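RpfR (PDB 6DGG) belongs to the PAS-fold family, whose compact domains commonly serve as sensory modules, and holds a molecule of lauric acid in the pocket of that domain. Local coordinates at residues Ile10-Leu13 / Ile19-Phe22; Glu28-Lys33 / Thr44-Pro49; Thr60-Phe63 / Ser68-Val71. All coordinates share one frame; numbering follows the deposited sequence.

Interaction 1 (Ile10-Leu13 / Ile19-Phe22); sequences IVIL and IQRF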
ATOM      1  N   ILE A  10       6.909   0.039  -0.708  1.00  6.60           N
ATOM      2  CA  ILE A  10       6.643  -1.386  -0.542  1.00  5.84           C
ATOM      3  C   ILE A  10       5.881  -1.559   0.764  1.00  7.87           C
ATOM      4  O   ILE A  10       6.408  -1.272   1.843  1.00  7.13           O
ATOM      5  CB  ILE A  10       7.948  -2.202  -0.532  1.00  6.35           C
ATOM      6  CG1 ILE A  10       8.746  -1.957  -1.818  1.00  7.07           C
ATOM      7  CG2 ILE A  10       7.659  -3.671  -0.359  1.00  8.94           C
ATOM      8  CD1 ILE A  10       7.996  -2.234  -3.126  1.00  7.82           C
ATOM      9  N   VAL A  11       4.638  -2.019   0.664  1.00  6.61           N
ATOM     10  CA  VAL A  11       3.755  -2.195   1.808  1.00  6.44           C
ATOM     11  C   VAL A  11       3.163  -3.594   1.722  1.00  7.38           C
ATOM     12  O   VAL A  11       2.683  -4.009   0.661  1.00 10.09           O
ATOM     13  CB  VAL A  11       2.655  -1.115   1.817  1.00  6.41           C
ATOM     14  CG1 VAL A  11       1.716  -1.290   3.007  1.00  8.18           C
ATOM     15  CG2 VAL A  11       3.283   0.289   1.834  1.00  6.47           C
ATOM     16  N   ILE A  12       3.231  -4.337   2.825  1.00  6.57           N
ATOM     17  CA  ILE A  12       2.669  -5.677   2.904  1.00  6.59           C
ATOM     18  C   ILE A  12       1.431  -5.610   3.786  1.00  8.48           C
ATOM     19  O   ILE A  12       1.463  -5.005   4.863  1.00  8.88           O
ATOM     20  CB  ILE A  12       3.698  -6.685   3.436  1.00  6.79           C
ATOM     21  CG1 ILE A  12       4.932  -6.678   2.528  1.00  9.45           C
ATOM     22  CG2 ILE A  12       3.090  -8.084   3.522  1.00  9.35           C
ATOM     23  CD1 ILE A  12       6.050  -7.588   2.999  1.00 10.56           C
ATOM     24  N   LEU A  13       0.337  -6.202   3.308  1.00  8.33           N
ATOM     25  CA  LEU A  13      -0.970  -6.117   3.945  1.00  7.43           C
ATOM     26  C   LEU A  13      -1.499  -7.515   4.218  1.00  7.89           C
ATOM     27  O   LEU A  13      -1.168  -8.471   3.510  1.00  9.63           O
ATOM     28  CB  LEU A  13      -1.980  -5.465   3.002  1.00  9.76           C
ATOM     29  CG  LEU A  13      -1.672  -4.085   2.437  1.00  7.81           C
ATOM     30  CD1 LEU A  13      -2.756  -3.669   1.454  1.00 11.25           C
ATOM     31  CD2 LEU A  13      -1.547  -3.075   3.554  1.00  9.68           C
ATOM     32  N   ILE A  19      -1.410  -3.318   8.080  1.00  8.12           N
ATOM     33  CA  ILE A  19      -0.056  -3.205   7.547  1.00  6.29           C
ATOM     34  C   ILE A  19       0.870  -4.137   8.317  1.00  8.72           C
ATOM     35  O   ILE A  19       0.890  -4.150   9.555  1.00  9.59           O
ATOM     36  CB  ILE A  19       0.426  -1.749   7.630  1.00  7.71           C
ATOM     37  CG1 ILE A  19      -0.415  -0.866   6.704  1.00  7.67           C
ATOM     38  CG2 ILE A  19       1.927  -1.639   7.284  1.00  7.63           C
ATOM     39  CD1 ILE A  19      -0.318   0.614   6.992  1.00  9.57           C
ATOM     40  N   GLN A  20       1.670  -4.893   7.575  1.00  8.57           N
ATOM     41  CA  GLN A  20       2.640  -5.817   8.135  1.00  8.50           C
ATOM     42  C   GLN A  20       4.075  -5.338   7.989  1.00  7.54           C
ATOM     43  O   GLN A  20       4.899  -5.601   8.875  1.00  8.50           O
ATOM     44  CB  GLN A  20       2.469  -7.183   7.469  1.00  9.20           C
ATOM     45  CG  GLN A  20       1.014  -7.632   7.409  1.00 30.46           C
ATOM     46  CD  GLN A  20       0.398  -7.830   8.787  1.00 33.47           C
ATOM     47  OE1 GLN A  20       1.033  -8.383   9.686  1.00 29.14           O
ATOM     48  NE2 GLN A  20      -0.839  -7.365   8.961  1.00 20.20           N
ATOM     49  N   ARG A  21       4.392  -4.670   6.879  1.00  7.52           N
ATOM     50  CA  ARG A  21       5.683  -4.041   6.634  1.00  6.63           C
ATOM     51  C   ARG A  21       5.440  -2.782   5.809  1.00  6.62           C
ATOM     52  O   ARG A  21       4.454  -2.679   5.068  1.00  6.87           O
ATOM     53  CB  ARG A  21       6.654  -4.963   5.876  1.00  6.81           C
ATOM     54  CG  ARG A  21       7.140  -6.186   6.644  1.00  8.16           C
ATOM     55  CD  ARG A  21       8.654  -6.347   6.507  1.00  9.39           C
ATOM     56  NE  ARG A  21       9.354  -5.294   7.240  1.00  8.77           N
ATOM     57  CZ  ARG A  21      10.663  -5.273   7.478  1.00  9.61           C
ATOM     58  NH1 ARG A  21      11.445  -6.250   7.042  1.00 10.49           N
ATOM     59  NH2 ARG A  21      11.182  -4.267   8.162  1.00  9.87           N
ATOM     60  N   PHE A  22       6.377  -1.841   5.919  1.00  6.40           N
ATOM     61  CA  PHE A  22       6.203  -0.480   5.410  1.00  5.48           C
ATOM     62  C   PHE A  22       7.614   0.070   5.274  1.00  6.04           C
ATOM     63  O   PHE A  22       8.295   0.271   6.285  1.00  7.68           O
ATOM     64  CB  PHE A  22       5.400   0.288   6.457  1.00  5.73           C
ATOM     65  CG  PHE A  22       4.951   1.679   6.077  1.00  5.88           C
ATOM     66  CD1 PHE A  22       3.785   1.873   5.341  1.00  8.52           C
ATOM     67  CD2 PHE A  22       5.606   2.795   6.580  1.00  7.96           C
ATOM     68  CE1 PHE A  22       3.324   3.152   5.053  1.00  7.97           C
ATOM     69  CE2 PHE A  22       5.144   4.087   6.298  1.00  8.89           C
ATOM     70  CZ  PHE A  22       3.997   4.259   5.536  1.00  8.13           C
TER
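Ile12 sits opposite two residues of the neighbouring strand, Gln20 and Arg21, and illustrates how a bulge keeps two antiparallel strands joined when one of them has a residue too many. Its N-H reaches Arg21 O at 3.0 Å with 164° at the hydrogen, while its own carbonyl O takes the N-H of Gln20 at 2.7 Å and 170°. The side chain shares the same two partners. CB lies 4.0 Å from Arg21 N; from there the branches part. With CG1 beside its own backbone N (chi1 -58°), the longer branch runs alongside Arg21, pointing the same way: CG1 is 4.1 Å from Arg21 CB, and the terminal CD1 closes to 3.9 Å of that same atom. The shorter branch turns to the extra residue, placing Ile12 CG2 4.1 Å from Gln20 CB; the two side chains as a whole run nearly perpendicular. Beyond the aliphatic part, Arg21 bends off to a salt bridge from NE to Glu34, and Gln20 NE2 is bonded to Asn18 O.

The other face of the strand pair carries Val11, Leu13, Ile19 and Phe22, all buried. Val11 and Phe22 stand side by side, CG2 of the former 3.9 Å from CD1 of the latter, and both touch lauric acid. Leu13 CD2 meets Ile19 CG1 at 4.0 Å. Residues 10-13 and 19-22 thus form the first hairpin of the PAS sheet, its pocket-facing side apolar and its register shifted by one residue at the classic beta bulge of Gln20 and Arg21.

Interaction 2 (Glu28-Lys33 / Thr44-Pro49); sequences EYTGLK and TLFMSP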
ATOM      1  N   GLU A  28       9.210   8.123   4.122  1.00  8.04           N
ATOM      2  CA  GLU A  28       9.541   9.457   3.630  1.00 10.77           C
ATOM      3  C   GLU A  28       8.318  10.161   3.045  1.00  9.31           C
ATOM      4  O   GLU A  28       8.127  11.367   3.254  1.00 12.80           O
ATOM      5  CB  GLU A  28      10.683   9.371   2.620  1.00 10.09           C
ATOM      6  CG  GLU A  28      12.006   8.946   3.247  1.00 16.49           C
ATOM      7  CD  GLU A  28      13.088   8.661   2.216  1.00 46.72           C
ATOM      8  OE1 GLU A  28      12.969   9.142   1.070  1.00 58.33           O
ATOM      9  OE2 GLU A  28      14.056   7.950   2.558  1.00 47.08           O
ATOM     10  N   TYR A  29       7.460   9.424   2.332  1.00  8.63           N
ATOM     11  CA  TYR A  29       6.275  10.041   1.739  1.00  8.56           C
ATOM     12  C   TYR A  29       5.254  10.461   2.788  1.00 11.17           C
ATOM     13  O   TYR A  29       4.515  11.427   2.573  1.00 12.25           O
ATOM     14  CB  TYR A  29       5.600   9.076   0.760  1.00 11.17           C
ATOM     15  CG  TYR A  29       6.070   9.217  -0.669  1.00 10.09           C
ATOM     16  CD1 TYR A  29       5.548  10.208  -1.497  1.00 10.04           C
ATOM     17  CD2 TYR A  29       7.020   8.361  -1.197  1.00 10.54           C
ATOM     18  CE1 TYR A  29       5.978  10.348  -2.805  1.00  9.29           C
ATOM     19  CE2 TYR A  29       7.458   8.496  -2.500  1.00 11.47           C
ATOM     20  CZ  TYR A  29       6.924   9.484  -3.306  1.00 10.22           C
ATOM     21  OH  TYR A  29       7.349   9.629  -4.609  1.00 11.43           O
ATOM     22  N   THR A  30       5.174   9.746   3.910  1.00  8.69           N
ATOM     23  CA  THR A  30       4.057   9.907   4.836  1.00  9.84           C
ATOM     24  C   THR A  30       4.425  10.581   6.144  1.00  9.55           C
ATOM     25  O   THR A  30       3.529  11.083   6.833  1.00 10.48           O
ATOM     26  CB  THR A  30       3.442   8.542   5.182  1.00  9.79           C
ATOM     27  OG1 THR A  30       4.406   7.753   5.896  1.00  9.43           O
ATOM     28  CG2 THR A  30       2.978   7.815   3.927  1.00 11.75           C
ATOM     29  N   GLY A  31       5.701  10.595   6.511  1.00  8.45           N
ATOM     30  CA  GLY A  31       6.119  11.082   7.806  1.00  9.47           C
ATOM     31  C   GLY A  31       5.886  10.116   8.944  1.00 11.99           C
ATOM     32  O   GLY A  31       6.053  10.505  10.103  1.00 13.70           O
ATOM     33  N   LEU A  32       5.521   8.868   8.648  1.00 10.59           N
ATOM     34  CA  LEU A  32       5.206   7.860   9.656  1.00 10.09           C
ATOM     35  C   LEU A  32       6.233   6.736   9.578  1.00 11.01           C
ATOM     36  O   LEU A  32       6.643   6.335   8.482  1.00 12.25           O
ATOM     37  CB  LEU A  32       3.792   7.284   9.432  1.00  9.81           C
ATOM     38  CG  LEU A  32       2.628   8.277   9.599  1.00 11.56           C
ATOM     39  CD1 LEU A  32       1.290   7.636   9.242  1.00 14.35           C
ATOM     40  CD2 LEU A  32       2.592   8.847  10.986  1.00 15.32           C
ATOM     41  N   LYS A  33       6.660   6.240  10.740  1.00 10.71           N
ATOM     42  CA  LYS A  33       7.604   5.135  10.786  1.00 12.99           C
ATOM     43  C   LYS A  33       6.875   3.801  10.679  1.00  8.97           C
ATOM     44  O   LYS A  33       5.715   3.661  11.083  1.00  8.63           O
ATOM     45  CB  LYS A  33       8.400   5.153  12.093  1.00 15.27           C
ATOM     46  CG  LYS A  33       9.196   6.413  12.348  1.00 24.17           C
ATOM     47  CD  LYS A  33       9.932   6.324  13.685  1.00 30.55           C
ATOM     48  CE  LYS A  33      10.549   7.663  14.081  1.00 46.38           C
ATOM     49  NZ  LYS A  33      11.165   7.634  15.443  1.00 48.13           N
ATOM     50  N   THR A  44      -7.989   3.419   5.636  1.00 13.46           N
ATOM     51  CA  THR A  44      -8.459   4.593   6.357  1.00 14.78           C
ATOM     52  C   THR A  44      -7.313   5.555   6.639  1.00 10.22           C
ATOM     53  O   THR A  44      -7.536   6.765   6.759  1.00 14.44           O
ATOM     54  CB  THR A  44      -9.173   4.176   7.643  1.00 26.07           C
ATOM     55  OG1 THR A  44      -8.261   3.476   8.488  1.00 21.72           O
ATOM     56  CG2 THR A  44     -10.356   3.267   7.331  1.00 38.77           C
ATOM     57  N   LEU A  45      -6.086   5.045   6.705  1.00 12.76           N
ATOM     58  CA  LEU A  45      -4.940   5.885   7.022  1.00 10.70           C
ATOM     59  C   LEU A  45      -4.453   6.682   5.813  1.00 11.91           C
ATOM     60  O   LEU A  45      -4.042   7.838   5.964  1.00 12.90           O
ATOM     61  CB  LEU A  45      -3.823   5.006   7.587  1.00 15.30           C
ATOM     62  CG  LEU A  45      -2.547   5.633   8.150  1.00 25.82           C
ATOM     63  CD1 LEU A  45      -2.844   6.789   9.086  1.00 23.22           C
ATOM     64  CD2 LEU A  45      -1.754   4.550   8.881  1.00 21.79           C
ATOM     65  N   PHE A  46      -4.489   6.101   4.610  1.00 10.54           N
ATOM     66  CA  PHE A  46      -3.787   6.690   3.467  1.00  9.34           C
ATOM     67  C   PHE A  46      -4.664   6.968   2.253  1.00 12.27           C
ATOM     68  O   PHE A  46      -4.129   7.340   1.196  1.00 10.71           O
ATOM     69  CB  PHE A  46      -2.595   5.822   3.041  1.00  8.17           C
ATOM     70  CG  PHE A  46      -1.544   5.686   4.093  1.00  6.86           C
ATOM     71  CD1 PHE A  46      -0.865   6.799   4.555  1.00 11.13           C
ATOM     72  CD2 PHE A  46      -1.240   4.442   4.636  1.00 13.80           C
ATOM     73  CE1 PHE A  46       0.114   6.675   5.524  1.00 13.89           C
ATOM     74  CE2 PHE A  46      -0.271   4.312   5.602  1.00 10.60           C
ATOM     75  CZ  PHE A  46       0.408   5.431   6.055  1.00 10.21           C
ATOM     76  N   MET A  47      -5.982   6.815   2.352  1.00  9.36           N
ATOM     77  CA  MET A  47      -6.829   7.004   1.188  1.00  9.67           C
ATOM     78  C   MET A  47      -8.056   7.836   1.531  1.00  9.89           C
ATOM     79  O   MET A  47      -8.567   7.812   2.656  1.00 10.61           O
ATOM     80  CB  MET A  47      -7.274   5.665   0.589  1.00  8.61           C
ATOM     81  CG  MET A  47      -6.132   4.732   0.235  1.00 11.31           C
ATOM     82  SD  MET A  47      -6.734   3.194  -0.472  1.00  9.74           S
ATOM     83  CE  MET A  47      -5.214   2.251  -0.495  1.00 10.23           C
ATOM     84  N   SER A  48      -8.519   8.577   0.533  1.00 10.67           N
ATOM     85  CA  SER A  48      -9.794   9.256   0.613  1.00 12.19           C
ATOM     86  C   SER A  48     -10.909   8.220   0.721  1.00 12.87           C
ATOM     87  O   SER A  48     -10.707   7.045   0.408  1.00 12.24           O
ATOM     88  CB  SER A  48     -10.011  10.068  -0.657  1.00 13.06           C
ATOM     89  OG  SER A  48     -10.158   9.186  -1.756  1.00 13.54           O
ATOM     90  N   PRO A  49     -12.106   8.627   1.158  1.00 10.38           N
ATOM     91  CA  PRO A  49     -13.179   7.634   1.289  1.00 11.03           C
ATOM     92  C   PRO A  49     -13.462   6.888   0.000  1.00 10.23           C
ATOM     93  O   PRO A  49     -13.650   5.664   0.027  1.00  9.94           O
ATOM     94  CB  PRO A  49     -14.371   8.465   1.775  1.00 13.23           C
ATOM     95  CG  PRO A  49     -13.735   9.577   2.548  1.00 15.53           C
ATOM     96  CD  PRO A  49     -12.478   9.912   1.773  1.00 11.99           C
TER
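Thr30 and Leu32 meet Phe46 where two short helices of the PAS fold, 24-30 and 42-46, come to an end, and an ST turn shapes the first of these ends. Apolar packing makes the whole of the contact across the gap. The Phe46 ring is approached obliquely by two methyl groups: CG2 of Thr30, 3.5 Å from CE1, and CD1 of Leu32, 4.0 Å from CZ. The threonine side chain stands roughly perpendicular to that of Phe46, while the leucine runs antiparallel to it. Leu32 CD1 also touches Leu45 CD1 at 4.2 Å. Leu45 in turn lays its CG over the centre of one face of the Phe46 ring, 3.6 Å above the plane. Packed in this way, Phe46 also lines the pocket and touches lauric acid.

Polar bonding is local to the segment 28-33. The helix ends at Gly31 (phi 78°), and the chain turns so that Leu32 faces Phe46. Bridging this turn is the hydroxyl of Thr30, set between its own N and carbonyl carbon (chi1 65°): OG1 is hydrogen-bonded to Ser26 O, and it accepts the N-H of Leu32 at 3.2 Å with 153° at the hydrogen.

Interaction 3 (Thr60-Phe63 / Ser68-Val71); sequences TGFF and SYEV. With DAO (lauric acid), chain B.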
ATOM      1  N   THR A  60     -10.238  -7.413  -0.667  1.00 11.07           N
ATOM      2  CA  THR A  60     -11.114  -8.506  -0.269  1.00 10.79           C
ATOM      3  C   THR A  60     -11.382  -9.449  -1.435  1.00 12.29           C
ATOM      4  O   THR A  60     -11.383 -10.671  -1.262  1.00 13.20           O
ATOM      5  CB  THR A  60     -12.414  -7.931   0.280  1.00 14.48           C
ATOM      6  OG1 THR A  60     -12.110  -7.020   1.341  1.00 15.30           O
ATOM      7  CG2 THR A  60     -13.322  -9.030   0.817  1.00 14.22           C
ATOM      8  N   GLY A  61     -11.617  -8.901  -2.629  1.00 10.08           N
ATOM      9  CA  GLY A  61     -11.805  -9.757  -3.787  1.00 10.69           C
ATOM     10  C   GLY A  61     -10.554 -10.537  -4.137  1.00 11.55           C
ATOM     11  O   GLY A  61     -10.623 -11.717  -4.488  1.00 14.17           O
ATOM     12  N   PHE A  62      -9.390  -9.885  -4.046  1.00 10.27           N
ATOM     13  CA  PHE A  62      -8.125 -10.549  -4.338  1.00 10.01           C
ATOM     14  C   PHE A  62      -7.926 -11.753  -3.431  1.00 11.71           C
ATOM     15  O   PHE A  62      -7.493 -12.818  -3.884  1.00 11.80           O
ATOM     16  CB  PHE A  62      -6.972  -9.558  -4.164  1.00 10.76           C
ATOM     17  CG  PHE A  62      -5.615 -10.145  -4.435  1.00 12.19           C
ATOM     18  CD1 PHE A  62      -5.180 -10.368  -5.730  1.00 13.99           C
ATOM     19  CD2 PHE A  62      -4.771 -10.484  -3.385  1.00 14.69           C
ATOM     20  CE1 PHE A  62      -3.935 -10.918  -5.975  1.00 16.38           C
ATOM     21  CE2 PHE A  62      -3.520 -11.034  -3.630  1.00 14.33           C
ATOM     22  CZ  PHE A  62      -3.107 -11.253  -4.925  1.00 15.85           C
ATOM     23  N   PHE A  63      -8.250 -11.610  -2.146  1.00 10.02           N
ATOM     24  CA  PHE A  63      -8.067 -12.731  -1.227  1.00 11.30           C
ATOM     25  C   PHE A  63      -9.021 -13.876  -1.515  1.00 11.81           C
ATOM     26  O   PHE A  63      -8.724 -15.024  -1.158  1.00 13.67           O
ATOM     27  CB  PHE A  63      -8.133 -12.266   0.232  1.00 11.74           C
ATOM     28  CG  PHE A  63      -6.799 -11.834   0.773  1.00 12.71           C
ATOM     29  CD1 PHE A  63      -6.323 -10.552   0.553  1.00 12.53           C
ATOM     30  CD2 PHE A  63      -6.008 -12.724   1.468  1.00 12.80           C
ATOM     31  CE1 PHE A  63      -5.081 -10.167   1.029  1.00  9.85           C
ATOM     32  CE2 PHE A  63      -4.769 -12.350   1.947  1.00 13.39           C
ATOM     33  CZ  PHE A  63      -4.303 -11.072   1.736  1.00 11.76           C
ATOM     34  N   SER A  68      -2.461 -11.921  -9.650  1.00 15.05           N
ATOM     35  CA  SER A  68      -1.643 -10.721  -9.514  1.00 12.85           C
ATOM     36  C   SER A  68      -2.095  -9.672 -10.522  1.00 11.88           C
ATOM     37  O   SER A  68      -2.503  -9.993 -11.641  1.00 12.77           O
ATOM     38  CB  SER A  68      -0.165 -11.048  -9.737  1.00 13.24           C
ATOM     39  OG  SER A  68       0.107 -11.342 -11.091  1.00 18.54           O
ATOM     40  N   TYR A  69      -1.990  -8.407 -10.131  1.00 10.30           N
ATOM     41  CA  TYR A  69      -2.602  -7.344 -10.914  1.00  9.69           C
ATOM     42  C   TYR A  69      -1.913  -6.020 -10.628  1.00  8.07           C
ATOM     43  O   TYR A  69      -1.120  -5.890  -9.692  1.00  8.23           O
ATOM     44  CB  TYR A  69      -4.105  -7.244 -10.614  1.00 10.51           C
ATOM     45  CG  TYR A  69      -4.439  -6.717  -9.228  1.00 10.04           C
ATOM     46  CD1 TYR A  69      -4.399  -7.555  -8.114  1.00 10.84           C
ATOM     47  CD2 TYR A  69      -4.796  -5.385  -9.033  1.00 11.63           C
ATOM     48  CE1 TYR A  69      -4.711  -7.081  -6.843  1.00 10.68           C
ATOM     49  CE2 TYR A  69      -5.110  -4.898  -7.766  1.00  9.00           C
ATOM     50  CZ  TYR A  69      -5.057  -5.746  -6.679  1.00  9.65           C
ATOM     51  OH  TYR A  69      -5.361  -5.283  -5.420  1.00 10.24           O
ATOM     52  N   GLU A  70      -2.225  -5.033 -11.463  1.00  7.67           N
ATOM     53  CA  GLU A  70      -1.787  -3.665 -11.257  1.00  6.55           C
ATOM     54  C   GLU A  70      -3.000  -2.761 -11.108  1.00  6.55           C
ATOM     55  O   GLU A  70      -4.066  -3.019 -11.678  1.00  8.15           O
ATOM     56  CB  GLU A  70      -0.924  -3.143 -12.425  1.00  7.22           C
ATOM     57  CG  GLU A  70       0.371  -3.874 -12.580  1.00  8.04           C
ATOM     58  CD  GLU A  70       1.258  -3.333 -13.674  1.00  8.77           C
ATOM     59  OE1 GLU A  70       0.983  -2.236 -14.217  1.00 13.01           O
ATOM     60  OE2 GLU A  70       2.238  -4.036 -13.985  1.00 11.37           O
ATOM     61  N   VAL A  71      -2.821  -1.696 -10.336  1.00  6.70           N
ATOM     62  CA  VAL A  71      -3.887  -0.738 -10.087  1.00  6.21           C
ATOM     63  C   VAL A  71      -3.252   0.616  -9.829  1.00  7.92           C
ATOM     64  O   VAL A  71      -2.122   0.703  -9.340  1.00  9.73           O
ATOM     65  CB  VAL A  71      -4.752  -1.198  -8.888  1.00  8.79           C
ATOM     66  CG1 VAL A  71      -3.963  -1.127  -7.595  1.00  9.76           C
ATOM     67  CG2 VAL A  71      -6.036  -0.373  -8.789  1.00 12.14           C
TER
HETATM   68  O1  DAO B 301      -6.456  -0.794  -4.445  1.00 14.08           O
HETATM   69  O2  DAO B 301      -6.142  -2.739  -5.365  1.00 10.68           O
HETATM   70  C1  DAO B 301      -5.869  -1.905  -4.453  1.00  9.41           C
HETATM   71  C2  DAO B 301      -4.860  -2.217  -3.335  1.00 12.31           C
HETATM   72  C3  DAO B 301      -3.881  -1.045  -3.106  1.00 20.42           C
HETATM   73  C4  DAO B 301      -3.091  -1.133  -1.782  1.00 22.51           C
HETATM   74  C5  DAO B 301      -2.052   0.003  -1.716  1.00 24.52           C
HETATM   75  C6  DAO B 301      -1.260   0.144  -0.392  1.00 18.12           C
HETATM   76  C7  DAO B 301      -1.089   1.653  -0.077  1.00 21.51           C
HETATM   77  C8  DAO B 301       0.197   2.049   0.661  1.00 30.84           C
HETATM   78  C9  DAO B 301       0.281   3.582   0.696  1.00 21.30           C
HETATM   79  C10 DAO B 301       1.279   4.148   1.716  1.00 26.23           C
HETATM   80  C11 DAO B 301       2.692   4.311   1.150  1.00 25.17           C
HETATM   81  C12 DAO B 301       2.826   5.604   0.342  1.00 27.60           C
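The backbones of helix segment 60-63 and strand segment 68-71 stay well apart, 8.3 Å between the CA atoms of Phe62 and Ser68 at their nearest, so that side chains must span the gap. Two aromatic rings do so. Phe62 and Tyr69 meet obliquely, their planes at 53° and their centroids 5.5 Å apart. The closest approach joins Phe62 CD1 to Tyr69 CE1 at 3.5 Å; CD1 arrives at the edge of the tyrosine ring, near its plane. CG of Tyr69 stands between its own N and carbonyl carbon (chi1 70°), a rotation that carries the ring toward the helix and delivers the phenol to the pocket. Ser68 adds its backbone N, at the edge of the Phe62 ring.

The far side of the tyrosine serves the ligand. Its OH donates a hydrogen bond to O2 of lauric acid at 2.7 Å, with O2 in the plane of the ring at its edge, and Asn88 ND2 is hydrogen-bonded to the same hydroxyl. Val71 CG1 packs against O2 at 3.5 Å. Ser55, Asn58 and Arg73 also bond the acid, and the arginine would favour its carboxylate form.

In the fold, this contact packs the C-terminal part of helix 49-65 against the edge strand 69-77. Phe62 also meets Phe90 of strand 80-90 and Leu102 of strand 102-108, while Asn58, a turn earlier in the helix, touches Tyr69 and Val71.

All three contacts contribute residues to the pocket of one lauric acid molecule. Interactions 1 and 2 touch directly, their centres about 12 Å apart: Phe22 CZ lies 3.8 Å from Phe46 CZ, and Ile19 CD1 lies 4.0 Å from Phe46 CE2, so the hairpin and the two short helices share one apolar wall. Val11 and Phe46 each bring a side chain to within about 4 Å of the ligand, along the tail half of its chain. Interaction 3, with centre about 20 Å from that of interaction 2 and on the opposite side of the chain's centre, receives the acid head instead. It shares the five-stranded sheet with interaction 1: strand 19-22 of interaction 1 is one outer edge and strand 69-77 of interaction 3 the other.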